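PDB 1VL6: malate oxidoreductase, which probably catalyses the NAD-dependent oxidative decarboxylation of malate to pyruvate and carbon dioxide. Local coordinates for residues Tyr90-Leu93 against Pro94-Gly98; Pro162-Asp166 against Asp167-Thr171; Tyr240-Glu243 against Ile244-Thr248; Asn274-Lys277 against Pro278-Lys282; Asn325-Leu328 against Ala329-Gly332. All blocks are in the same frame, centred on the assembly; numbering follows the deposited sequence.

Interaction 1. Residues Tyr90-Leu93 against Pro94-Gly98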
loop_
_atom_site.group_PDB
_atom_site.type_symbol
_atom_site.label_atom_id
_atom_site.label_comp_id
_atom_site.label_asym_id
_atom_site.label_seq_id
_atom_site.Cartn_x
_atom_site.Cartn_y
_atom_site.Cartn_z
ATOM N N TYR A 90 25.881 -4.539 7.635
ATOM C CA TYR A 90 24.833 -5.576 7.818
ATOM C C TYR A 90 24.015 -5.379 9.120
ATOM O O TYR A 90 22.802 -5.510 9.133
ATOM C CB TYR A 90 25.449 -6.957 7.805
ATOM C CG TYR A 90 26.090 -7.228 6.488
ATOM C CD1 TYR A 90 25.332 -7.649 5.399
ATOM C CD2 TYR A 90 27.447 -7.021 6.304
ATOM C CE1 TYR A 90 25.923 -7.886 4.161
ATOM C CE2 TYR A 90 28.035 -7.254 5.096
ATOM C CZ TYR A 90 27.268 -7.680 4.019
ATOM O OH TYR A 90 27.884 -7.895 2.815
ATOM N N GLY A 91 24.708 -5.101 10.219
ATOM C CA GLY A 91 24.072 -4.811 11.462
ATOM C C GLY A 91 23.282 -3.556 11.288
ATOM O O GLY A 91 22.238 -3.405 11.912
ATOM N N ALA A 92 23.780 -2.637 10.449
ATOM C CA ALA A 92 23.098 -1.356 10.293
ATOM C C ALA A 92 21.793 -1.514 9.534
ATOM O O ALA A 92 20.860 -0.758 9.772
ATOM C CB ALA A 92 23.983 -0.324 9.618
ATOM N N LEU A 93 21.713 -2.489 8.637
ATOM C CA LEU A 93 20.591 -2.542 7.695
ATOM C C LEU A 93 19.214 -2.556 8.358
ATOM O O LEU A 93 18.356 -1.784 7.961
ATOM C CB LEU A 93 20.730 -3.694 6.698
ATOM C CG LEU A 93 19.610 -3.814 5.651
ATOM C CD1 LEU A 93 19.588 -2.602 4.795
ATOM C CD2 LEU A 93 19.762 -5.056 4.768
ATOM N N PRO A 94 18.970 -3.400 9.352
ATOM C CA PRO A 94 17.664 -3.412 9.984
ATOM C C PRO A 94 17.385 -2.098 10.723
ATOM O O PRO A 94 16.223 -1.703 10.891
ATOM C CB PRO A 94 17.746 -4.596 10.929
ATOM C CG PRO A 94 19.151 -4.744 11.174
ATOM C CD PRO A 94 19.853 -4.400 9.951
ATOM N N VAL A 95 18.442 -1.413 11.124
ATOM C CA VAL A 95 18.271 -0.128 11.755
ATOM C C VAL A 95 17.871 0.921 10.701
ATOM O O VAL A 95 16.932 1.692 10.881
ATOM C CB VAL A 95 19.529 0.265 12.559
ATOM C CG1 VAL A 95 19.305 1.543 13.284
ATOM C CG2 VAL A 95 19.879 -0.859 13.558
HETATM N N MSE A 96 18.548 0.917 9.568
HETATM C CA MSE A 96 18.191 1.876 8.527
HETATM C C MSE A 96 16.780 1.570 7.964
HETATM O O MSE A 96 16.063 2.457 7.537
HETATM C CB MSE A 96 19.250 1.905 7.442
HETATM C CG MSE A 96 20.681 2.212 7.916
HETATM SE SE MSE A 96 20.767 3.669 9.238
HETATM C CE MSE A 96 21.953 2.963 10.512
ATOM N N GLU A 97 16.375 0.311 7.970
ATOM C CA GLU A 97 15.020 -0.007 7.601
ATOM C C GLU A 97 14.027 0.641 8.595
ATOM O O GLU A 97 13.009 1.175 8.215
ATOM C CB GLU A 97 14.835 -1.518 7.581
ATOM C CG GLU A 97 15.299 -2.231 6.335
ATOM C CD GLU A 97 14.598 -3.570 6.105
ATOM O OE1 GLU A 97 13.855 -4.063 6.982
ATOM O OE2 GLU A 97 14.787 -4.151 5.024
ATOM N N GLY A 98 14.334 0.560 9.876
ATOM C CA GLY A 98 13.555 1.240 10.882
ATOM C C GLY A 98 13.477 2.738 10.646
ATOM O O GLY A 98 12.406 3.311 10.644
#
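M96 N donates to A92 O at 2.9 Å, and the next amide, E97 N, reaches L93 O at the same 2.9 Å. Both N-H vectors are close to straight (160° and 156°), which identifies regular alpha-helical turns. V95 N adds a weak bond to A92 O, so that carbonyl receives two amides. The buried carboxylate of E97 is held between chains, OE2 by S67 of a neighbouring subunit and OE1 by K25 N of its own. The turn before lacks its counterpart, because P94 has no N-H to offer: its CD stands 3.3 Å from Y90 O, and the helix kinks at this point. P94 CG also lies 3.4 Å from G91 O, placing the pyrrolidine ring beside two carbonyls of the preceding turn. The selenomethionine M96 has its CG beside the backbone N (chi1 -56°) and a chain bent further on, a shape that returns the methyl CE to 4.0 Å from A92 CB. M96 packs on V74 and S76 of strand 71-76 and on P113 and C115 of strand 110-115. The geometry is that of a proline-kinked helix connecting the two parallel strands of a beta-alpha-beta unit.

Interaction 2. Residues Pro162-Asp166 against Asp167-Thr171; sequences PVFHD and DQQGT
The chain turns sharply after strand 163-165, its axis at 84° to that of helix 167-171, and Q169 N bonds to H165 O at 2.8 Å. One residue on, T171 N reaches D166 O at 2.9 Å, a span of five residues that marks a wider, pi-type turn. The side chain of Q169 comes back over the strand, where OE1 takes H165 N at 2.8 Å, nearly straight and in the carbonyl plane. Its NE2 continues through a water to V163 O, giving one amide group a grip on two backbone positions of an outermost strand. The amide and F164 ring planes are 24° apart, the two side chains sliding past each other in opposite directions, with F164 CE1 3.5 Å from Q169 CB. H165 has its CG anti to the backbone N (chi1 -177°), and ND1 accepts Q168 NE2 at 3.0 Å in the ring plane; Q168 NE2 also bonds to C148 O. A second water joins H165 NE2 to D167 OD2. D166 OD1 forms a salt bridge with K99, and D167 OD2 comes close to the carboxylate of E141. The cluster of D166, D167 and E141 at this junction is consistent with the acidic active-site cleft of malic enzymes.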
loop_
_atom_site.group_PDB
_atom_site.type_symbol
_atom_site.label_atom_id
_atom_site.label_comp_id
_atom_site.label_asym_id
_atom_site.label_seq_id
_atom_site.Cartn_x
_atom_site.Cartn_y
_atom_site.Cartn_z
ATOM N N PRO A 162 19.644 18.429 -0.292
ATOM C CA PRO A 162 19.995 18.616 1.095
ATOM C C PRO A 162 20.631 17.347 1.650
ATOM O O PRO A 162 20.304 16.232 1.195
ATOM C CB PRO A 162 18.631 18.910 1.782
ATOM C CG PRO A 162 17.608 18.285 0.892
ATOM C CD PRO A 162 18.191 18.522 -0.502
ATOM N N VAL A 163 21.559 17.535 2.585
ATOM C CA VAL A 163 22.184 16.450 3.285
ATOM C C VAL A 163 22.103 16.780 4.750
ATOM O O VAL A 163 22.487 17.859 5.157
ATOM C CB VAL A 163 23.643 16.366 2.932
ATOM C CG1 VAL A 163 24.294 15.162 3.603
ATOM C CG2 VAL A 163 23.850 16.354 1.404
ATOM N N PHE A 164 21.615 15.816 5.523
ATOM C CA PHE A 164 21.322 15.968 6.929
ATOM C C PHE A 164 21.912 14.754 7.624
ATOM O O PHE A 164 21.736 13.643 7.122
ATOM C CB PHE A 164 19.810 15.942 7.082
ATOM C CG PHE A 164 19.306 16.098 8.498
ATOM C CD1 PHE A 164 19.406 17.318 9.164
ATOM C CD2 PHE A 164 18.673 15.055 9.138
ATOM C CE1 PHE A 164 18.915 17.466 10.453
ATOM C CE2 PHE A 164 18.166 15.195 10.441
ATOM C CZ PHE A 164 18.291 16.405 11.096
ATOM N N HIS A 165 22.604 14.953 8.749
ATOM C CA HIS A 165 23.035 13.834 9.633
ATOM C C HIS A 165 22.395 13.956 11.016
ATOM O O HIS A 165 22.731 14.870 11.780
ATOM C CB HIS A 165 24.554 13.816 9.760
ATOM C CG HIS A 165 25.090 12.687 10.575
ATOM N ND1 HIS A 165 26.356 12.710 11.110
ATOM C CD2 HIS A 165 24.548 11.506 10.947
ATOM C CE1 HIS A 165 26.574 11.586 11.771
ATOM N NE2 HIS A 165 25.487 10.841 11.700
ATOM N N ASP A 166 21.450 13.072 11.314
ATOM C CA ASP A 166 20.737 13.113 12.588
ATOM C C ASP A 166 21.548 13.388 13.811
ATOM O O ASP A 166 21.245 14.288 14.571
ATOM C CB ASP A 166 20.110 11.772 12.907
ATOM C CG ASP A 166 18.816 11.632 12.308
ATOM O OD1 ASP A 166 18.736 11.258 11.119
ATOM O OD2 ASP A 166 17.827 11.960 13.009
ATOM N N ASP A 167 22.511 12.518 14.046
ATOM C CA ASP A 167 23.240 12.509 15.302
ATOM C C ASP A 167 23.955 13.806 15.545
ATOM O O ASP A 167 24.241 14.151 16.680
ATOM C CB ASP A 167 24.250 11.361 15.302
ATOM C CG ASP A 167 23.557 10.002 15.190
ATOM O OD1 ASP A 167 22.985 9.682 16.276
ATOM O OD2 ASP A 167 23.454 9.294 14.097
ATOM N N GLN A 168 24.233 14.528 14.479
ATOM C CA GLN A 168 24.819 15.840 14.557
ATOM C C GLN A 168 23.735 16.885 14.636
ATOM O O GLN A 168 23.609 17.551 15.658
ATOM C CB GLN A 168 25.705 16.094 13.319
ATOM C CG GLN A 168 26.961 15.210 13.184
ATOM C CD GLN A 168 27.964 15.773 12.164
ATOM O OE1 GLN A 168 28.412 16.908 12.298
ATOM N NE2 GLN A 168 28.330 14.970 11.175
ATOM N N GLN A 169 22.974 17.041 13.550
ATOM C CA GLN A 169 22.082 18.223 13.379
ATOM C C GLN A 169 20.737 18.036 14.083
ATOM O O GLN A 169 20.192 18.965 14.673
ATOM C CB GLN A 169 21.886 18.603 11.879
ATOM C CG GLN A 169 23.230 18.894 11.171
ATOM C CD GLN A 169 23.171 18.812 9.666
ATOM O OE1 GLN A 169 22.834 17.766 9.126
ATOM N NE2 GLN A 169 23.457 19.927 8.980
ATOM N N GLY A 170 20.216 16.831 14.034
ATOM C CA GLY A 170 18.971 16.513 14.713
ATOM C C GLY A 170 19.117 16.582 16.213
ATOM O O GLY A 170 18.337 17.245 16.898
ATOM N N THR A 171 20.128 15.931 16.747
ATOM C CA THR A 171 20.326 15.973 18.176
ATOM C C THR A 171 20.527 17.373 18.620
ATOM O O THR A 171 20.009 17.763 19.654
ATOM C CB THR A 171 21.542 15.215 18.576
ATOM O OG1 THR A 171 21.448 13.876 18.117
ATOM C CG2 THR A 171 21.619 15.096 20.117
HETATM O O HOH W 1 23.782 20.024 5.951
HETATM O O HOH W 2 26.311 8.977 13.527
#

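Interaction 3. Residues Tyr240-Glu243 against Ile244-Thr248; sequences YHLE and IARIT
A245 N bonds to H241 O at 2.8 Å with an N-H angle of 162°, the shortest sound bond in this part of helix 239-246, which belongs to the NAD-binding, probably Rossmann-type domain. I244 N to Y240 O at 3.1 Å is the same i to i+4 bond one residue earlier. Toward I247 the bonds weaken: R246 N shares itself between L242 O and, weakly, E243 O, and I247 N finds E243 O only weakly. The side-chain contact lies one turn apart, between L242 and R246. Starting beside the backbone N (chi1 -74°) and extended as far as NE, the R246 chain runs past L242 O and brings one face of its guanidinium over the leucine, with NH1 against both CG and CD2 of L242, 3.3 Å from each. NE forms a salt bridge with E230. Cutting L242 back to an alanine here would probably strip the apolar cover from that guanidinium face and let the far end of R246 turn more freely about its link to E230. E243 directs OE1 to Y205 and OE2 to K209, while I244 packs on V208 of helix 202-214 and A221 of strand 218-223. H241 NE2 bonds to I200 O, in what is probably the glycine-rich turn of the Rossmann-type fold. I247 CG1 comes to 3.6 Å from E243 O.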
loop_
_atom_site.group_PDB
_atom_site.type_symbol
_atom_site.label_atom_id
_atom_site.label_comp_id
_atom_site.label_asym_id
_atom_site.label_seq_id
_atom_site.Cartn_x
_atom_site.Cartn_y
_atom_site.Cartn_z
ATOM N N TYR A 240 39.041 18.547 16.113
ATOM C CA TYR A 240 37.699 19.102 16.368
ATOM C C TYR A 240 37.527 19.490 17.844
ATOM O O TYR A 240 36.789 20.420 18.172
ATOM C CB TYR A 240 36.586 18.152 15.855
ATOM C CG TYR A 240 36.631 17.908 14.337
ATOM C CD1 TYR A 240 36.044 18.809 13.472
ATOM C CD2 TYR A 240 37.312 16.802 13.771
ATOM C CE1 TYR A 240 36.101 18.627 12.091
ATOM C CE2 TYR A 240 37.372 16.618 12.386
ATOM C CZ TYR A 240 36.759 17.553 11.560
ATOM O OH TYR A 240 36.755 17.464 10.184
ATOM N N HIS A 241 38.203 18.776 18.726
ATOM C CA HIS A 241 38.212 19.110 20.133
ATOM C C HIS A 241 39.020 20.392 20.335
ATOM O O HIS A 241 38.668 21.267 21.109
ATOM C CB HIS A 241 38.831 17.953 20.929
ATOM C CG HIS A 241 37.940 16.763 21.061
ATOM N ND1 HIS A 241 38.266 15.680 21.850
ATOM C CD2 HIS A 241 36.708 16.507 20.554
ATOM C CE1 HIS A 241 37.275 14.805 21.811
ATOM N NE2 HIS A 241 36.309 15.289 21.046
ATOM N N LEU A 242 40.118 20.507 19.621
ATOM C CA LEU A 242 40.888 21.744 19.655
ATOM C C LEU A 242 39.983 22.905 19.202
ATOM O O LEU A 242 39.949 23.970 19.817
ATOM C CB LEU A 242 42.117 21.623 18.778
ATOM C CG LEU A 242 43.238 22.632 18.935
ATOM C CD1 LEU A 242 43.911 22.584 20.297
ATOM C CD2 LEU A 242 44.280 22.337 17.863
ATOM N N GLU A 243 39.229 22.703 18.132
ATOM C CA GLU A 243 38.370 23.768 17.655
ATOM C C GLU A 243 37.399 24.194 18.768
ATOM O O GLU A 243 37.212 25.406 19.030
ATOM C CB GLU A 243 37.584 23.297 16.452
ATOM C CG GLU A 243 36.871 24.408 15.712
ATOM C CD GLU A 243 35.767 23.888 14.802
ATOM O OE1 GLU A 243 35.788 22.699 14.422
ATOM O OE2 GLU A 243 34.859 24.670 14.486
ATOM N N ILE A 244 36.812 23.204 19.448
ATOM C CA ILE A 244 35.882 23.479 20.534
ATOM C C ILE A 244 36.517 24.188 21.712
ATOM O O ILE A 244 35.948 25.148 22.291
ATOM C CB ILE A 244 35.209 22.209 21.022
ATOM C CG1 ILE A 244 34.375 21.590 19.887
ATOM C CG2 ILE A 244 34.297 22.516 22.236
ATOM C CD1 ILE A 244 33.272 22.461 19.352
ATOM N N ALA A 245 37.701 23.733 22.069
ATOM C CA ALA A 245 38.400 24.352 23.182
ATOM C C ALA A 245 38.592 25.847 22.906
ATOM O O ALA A 245 38.624 26.668 23.822
ATOM C CB ALA A 245 39.757 23.688 23.412
ATOM N N ARG A 246 38.765 26.199 21.642
ATOM C CA ARG A 246 39.044 27.591 21.310
ATOM C C ARG A 246 37.835 28.513 21.371
ATOM O O ARG A 246 37.983 29.710 21.481
ATOM C CB ARG A 246 39.658 27.687 19.942
ATOM C CG ARG A 246 41.058 27.235 19.976
ATOM C CD ARG A 246 41.553 26.819 18.647
ATOM N NE ARG A 246 42.999 26.880 18.665
ATOM C CZ ARG A 246 43.768 26.179 17.880
ATOM N NH1 ARG A 246 43.241 25.355 16.991
ATOM N NH2 ARG A 246 45.073 26.303 17.983
ATOM N N ILE A 247 36.637 27.958 21.313
ATOM C CA ILE A 247 35.460 28.798 21.382
ATOM C C ILE A 247 34.702 28.565 22.657
ATOM O O ILE A 247 33.563 28.995 22.757
ATOM C CB ILE A 247 34.517 28.568 20.170
ATOM C CG1 ILE A 247 34.187 27.062 20.014
ATOM C CG2 ILE A 247 35.129 29.194 18.926
ATOM C CD1 ILE A 247 33.184 26.745 18.939
ATOM N N THR A 248 35.331 27.934 23.648
ATOM C CA THR A 248 34.618 27.579 24.906
ATOM C C THR A 248 35.408 27.968 26.121
ATOM O O THR A 248 36.475 28.504 26.019
ATOM C CB THR A 248 34.297 26.087 25.009
ATOM O OG1 THR A 248 35.445 25.334 24.646
ATOM C CG2 THR A 248 33.207 25.706 24.031
#

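Interaction 4. Residues Asn274-Lys277 against Pro278-Lys282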
loop_
_atom_site.group_PDB
_atom_site.type_symbol
_atom_site.label_atom_id
_atom_site.label_comp_id
_atom_site.label_asym_id
_atom_site.label_seq_id
_atom_site.Cartn_x
_atom_site.Cartn_y
_atom_site.Cartn_z
ATOM N N ASN A 274 26.017 6.221 33.916
ATOM C CA ASN A 274 26.352 6.287 35.324
ATOM C C ASN A 274 27.708 6.909 35.619
ATOM O O ASN A 274 28.503 6.337 36.320
ATOM C CB ASN A 274 26.187 4.887 35.973
ATOM C CG ASN A 274 24.731 4.390 35.912
ATOM O OD1 ASN A 274 23.791 5.131 36.199
ATOM N ND2 ASN A 274 24.548 3.131 35.518
ATOM N N ILE A 275 27.943 8.104 35.120
ATOM C CA ILE A 275 29.202 8.790 35.399
ATOM C C ILE A 275 29.053 10.020 36.257
ATOM O O ILE A 275 30.030 10.478 36.794
ATOM C CB ILE A 275 29.958 9.196 34.117
ATOM C CG1 ILE A 275 29.096 10.114 33.251
ATOM C CG2 ILE A 275 30.433 7.977 33.371
ATOM C CD1 ILE A 275 29.822 10.585 32.051
ATOM N N LEU A 276 27.857 10.597 36.327
ATOM C CA LEU A 276 27.628 11.795 37.124
ATOM C C LEU A 276 27.138 11.395 38.515
ATOM O O LEU A 276 26.027 10.907 38.664
ATOM C CB LEU A 276 26.624 12.674 36.390
ATOM C CG LEU A 276 26.602 14.127 36.809
ATOM C CD1 LEU A 276 25.908 14.993 35.727
ATOM C CD2 LEU A 276 25.917 14.257 38.160
ATOM N N LYS A 277 27.983 11.556 39.525
ATOM C CA LYS A 277 27.613 11.123 40.888
ATOM C C LYS A 277 26.548 12.079 41.472
ATOM O O LYS A 277 26.592 13.309 41.273
ATOM C CB LYS A 277 28.840 11.001 41.805
ATOM C CG LYS A 277 29.730 9.866 41.383
ATOM C CD LYS A 277 30.819 9.475 42.401
ATOM C CE LYS A 277 31.310 8.033 42.142
ATOM N NZ LYS A 277 32.114 7.426 43.253
ATOM N N PRO A 278 25.567 11.529 42.186
ATOM C CA PRO A 278 24.452 12.336 42.680
ATOM C C PRO A 278 24.911 13.501 43.542
ATOM O O PRO A 278 24.413 14.581 43.391
ATOM C CB PRO A 278 23.664 11.347 43.531
ATOM C CG PRO A 278 24.605 10.261 43.816
ATOM C CD PRO A 278 25.470 10.138 42.627
ATOM N N GLU A 279 25.888 13.295 44.425
ATOM C CA GLU A 279 26.338 14.411 45.262
ATOM C C GLU A 279 26.900 15.617 44.493
ATOM O O GLU A 279 26.835 16.746 44.985
ATOM C CB GLU A 279 27.281 13.925 46.332
ATOM C CG GLU A 279 26.566 13.133 47.434
ATOM C CD GLU A 279 25.458 13.946 48.162
ATOM O OE1 GLU A 279 25.756 14.794 49.026
ATOM O OE2 GLU A 279 24.254 13.733 47.883
ATOM N N TRP A 280 27.374 15.406 43.263
ATOM C CA TRP A 280 27.820 16.533 42.420
ATOM C C TRP A 280 26.692 17.515 42.154
ATOM O O TRP A 280 26.907 18.726 42.059
ATOM C CB TRP A 280 28.423 16.071 41.078
ATOM C CG TRP A 280 29.594 15.127 41.244
ATOM C CD1 TRP A 280 30.229 14.814 42.423
ATOM C CD2 TRP A 280 30.277 14.386 40.227
ATOM N NE1 TRP A 280 31.253 13.929 42.193
ATOM C CE2 TRP A 280 31.306 13.644 40.861
ATOM C CE3 TRP A 280 30.129 14.261 38.856
ATOM C CZ2 TRP A 280 32.174 12.808 40.169
ATOM C CZ3 TRP A 280 30.996 13.418 38.165
ATOM C CH2 TRP A 280 31.996 12.700 38.828
ATOM N N ILE A 281 25.480 17.003 42.057
ATOM C CA ILE A 281 24.341 17.862 41.759
ATOM C C ILE A 281 24.184 18.962 42.777
ATOM O O ILE A 281 23.805 20.074 42.433
ATOM C CB ILE A 281 23.050 17.033 41.628
ATOM C CG1 ILE A 281 23.160 16.192 40.351
ATOM C CG2 ILE A 281 21.815 17.983 41.583
ATOM C CD1 ILE A 281 21.922 15.524 39.931
ATOM N N LYS A 282 24.510 18.655 44.025
ATOM C CA LYS A 282 24.390 19.608 45.091
ATOM C C LYS A 282 25.453 20.694 44.998
ATOM O O LYS A 282 25.324 21.700 45.657
ATOM C CB LYS A 282 24.456 18.862 46.435
ATOM C CG LYS A 282 23.359 17.800 46.541
ATOM C CD LYS A 282 23.014 17.309 47.939
ATOM C CE LYS A 282 22.075 16.042 47.850
ATOM N NZ LYS A 282 22.284 15.125 49.025
#
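K277 and W280 form the tight side of this contact. K277 CB sits 3.8 Å from the centroid of the five-membered ring of W280, only 13° off the ring normal, a CH-pi contact over the face. On that same face K277 N stands 3.5 Å above the indole plane, shifted toward the rim. The ring is brought there by its CG lying anti to the carbonyl carbon (chi1 -57°), which lets the indole fold back along the incoming chain. L276 meets two residues: its CG lies 4.1 Å from W280 CE3, and its CD2 branch meets I281 CG1 at 4.0 Å, the latter two side chains crossing at about a right angle. W280 N donates to K277 O at 3.0 Å from well above the carbonyl plane, consistent with a short, weakly bonded helix. The solvent side is looser. There K277 extends its chain away from the indole beyond CG, and E279 and K282, both exposed, form a salt bridge with each other, K282 NZ meeting the syn lone pair of E279 OE2 at 2.7 Å. The turn follows the loop after strand 266-269. W280 packs on L257, E258 and L261 of helix 257-261, while P278 and I281 rest on L304 and A305 of helix 302-307.

Interaction 5. Residues Asn325-Leu328 against Ala329-Gly332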
loop_
_atom_site.group_PDB
_atom_site.type_symbol
_atom_site.label_atom_id
_atom_site.label_comp_id
_atom_site.label_asym_id
_atom_site.label_seq_id
_atom_site.Cartn_x
_atom_site.Cartn_y
_atom_site.Cartn_z
ATOM N N ASN A 325 14.610 13.494 21.809
ATOM C CA ASN A 325 14.868 12.540 20.749
ATOM C C ASN A 325 14.702 13.087 19.328
ATOM O O ASN A 325 13.831 13.886 19.055
ATOM C CB ASN A 325 14.121 11.231 20.929
ATOM C CG ASN A 325 12.797 11.273 20.361
ATOM O OD1 ASN A 325 12.083 12.189 20.662
ATOM N ND2 ASN A 325 12.442 10.303 19.515
ATOM N N ASN A 326 15.674 12.703 18.508
ATOM C CA ASN A 326 15.862 13.113 17.122
ATOM C C ASN A 326 14.605 13.075 16.301
ATOM O O ASN A 326 14.465 13.862 15.381
ATOM C CB ASN A 326 16.886 12.143 16.496
ATOM C CG ASN A 326 18.294 12.481 16.909
ATOM O OD1 ASN A 326 18.496 13.254 17.843
ATOM N ND2 ASN A 326 19.263 11.983 16.181
ATOM N N LEU A 327 13.694 12.178 16.671
ATOM C CA LEU A 327 12.461 11.978 15.945
ATOM C C LEU A 327 11.599 13.210 15.885
ATOM O O LEU A 327 10.801 13.366 14.963
ATOM C CB LEU A 327 11.662 10.812 16.523
ATOM C CG LEU A 327 10.360 10.467 15.806
ATOM C CD1 LEU A 327 10.556 10.159 14.350
ATOM C CD2 LEU A 327 9.699 9.284 16.536
ATOM N N LEU A 328 11.717 14.088 16.854
ATOM C CA LEU A 328 10.953 15.325 16.787
ATOM C C LEU A 328 11.431 16.223 15.675
ATOM O O LEU A 328 10.685 17.126 15.252
ATOM C CB LEU A 328 11.066 16.098 18.090
ATOM C CG LEU A 328 10.450 15.449 19.314
ATOM C CD1 LEU A 328 10.970 16.099 20.575
ATOM C CD2 LEU A 328 8.971 15.584 19.236
ATOM N N ALA A 329 12.660 15.998 15.195
ATOM C CA ALA A 329 13.309 16.953 14.264
ATOM C C ALA A 329 13.381 16.474 12.831
ATOM O O ALA A 329 13.009 17.210 11.912
ATOM C CB ALA A 329 14.695 17.275 14.745
ATOM N N PHE A 330 13.883 15.259 12.615
ATOM C CA PHE A 330 14.201 14.843 11.237
ATOM C C PHE A 330 13.012 14.768 10.258
ATOM O O PHE A 330 13.159 15.104 9.112
ATOM C CB PHE A 330 15.073 13.587 11.199
ATOM C CG PHE A 330 14.388 12.306 11.568
ATOM C CD1 PHE A 330 13.480 11.692 10.695
ATOM C CD2 PHE A 330 14.725 11.650 12.750
ATOM C CE1 PHE A 330 12.881 10.480 11.030
ATOM C CE2 PHE A 330 14.119 10.450 13.104
ATOM C CZ PHE A 330 13.199 9.862 12.254
ATOM N N PRO A 331 11.825 14.353 10.668
ATOM C CA PRO A 331 10.778 14.259 9.685
ATOM C C PRO A 331 10.468 15.621 9.068
ATOM O O PRO A 331 10.409 15.759 7.830
ATOM C CB PRO A 331 9.609 13.664 10.464
ATOM C CG PRO A 331 10.284 12.968 11.610
ATOM C CD PRO A 331 11.383 13.874 11.984
ATOM N N GLY A 332 10.288 16.627 9.909
ATOM C CA GLY A 332 9.918 17.957 9.417
ATOM C C GLY A 332 11.045 18.595 8.666
ATOM O O GLY A 332 10.829 19.207 7.636
HETATM O O HOH W 3 9.623 16.839 12.701
#
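L327 and F330 cross at a slant, the leucine's CD1 branch reaching CZ of the ring at 3.4 Å. The ring gets there because CG of F330 takes the position between its backbone N and carbonyl carbon (chi1 72°), which swings the phenyl back along the preceding turn until CE2 is 3.6 Å from L327 CA. L327 CD1 also touches P331 CG at 3.9 Å, so a single methyl serves both residues. In the backbone, N326 O accepts two amides: F330 N at 3.2 Å, nearly straight, and A329 N at 2.8 Å, from above the carbonyl plane. The bonds from the third and fourth residues onward record the passage from the 3-10 segment 326-328 into helix 330-340. P331, without an N-H, can be accommodated in this first turn and places CD 3.1 Å from L327 O. The F330 ring also makes a cation-pi contact with K99 and meets F103, both of helix 89-107. Replacing it by the methyl of an alanine is likely to leave the L327 CD1 branch without its aromatic neighbour and K99 without its cation-pi partner. L327 packs on L40 of a neighbouring subunit. A water bridges the turn, donating to L328 O at 2.8 Å and accepting from G332 N.

How the interactions relate
All five contacts are local, each between adjoining segments; they follow one another in series, and none nests or crosses. From the N terminus, interaction 1 lies on helix 89-107, which connects parallel strands 71-76 and 110-115, and interaction 2 turns from an outermost strand of that sheet, 163-165, into helix 166-186. Interaction 3 lies on helix 239-246 and interaction 4 where the loop after strand 266-269 enters helix 278-281, their centres about 25 Å apart. Interaction 5 opens helix 330-340 and returns the chain to interaction 2: T171 OG1 lies 3.0 Å from N326 OD1, a probable hydrogen bond, and F164 CE2 is 3.6 Å from F330 CB. Through K99, which pairs with D166 and F330, helix 89-107 reaches both.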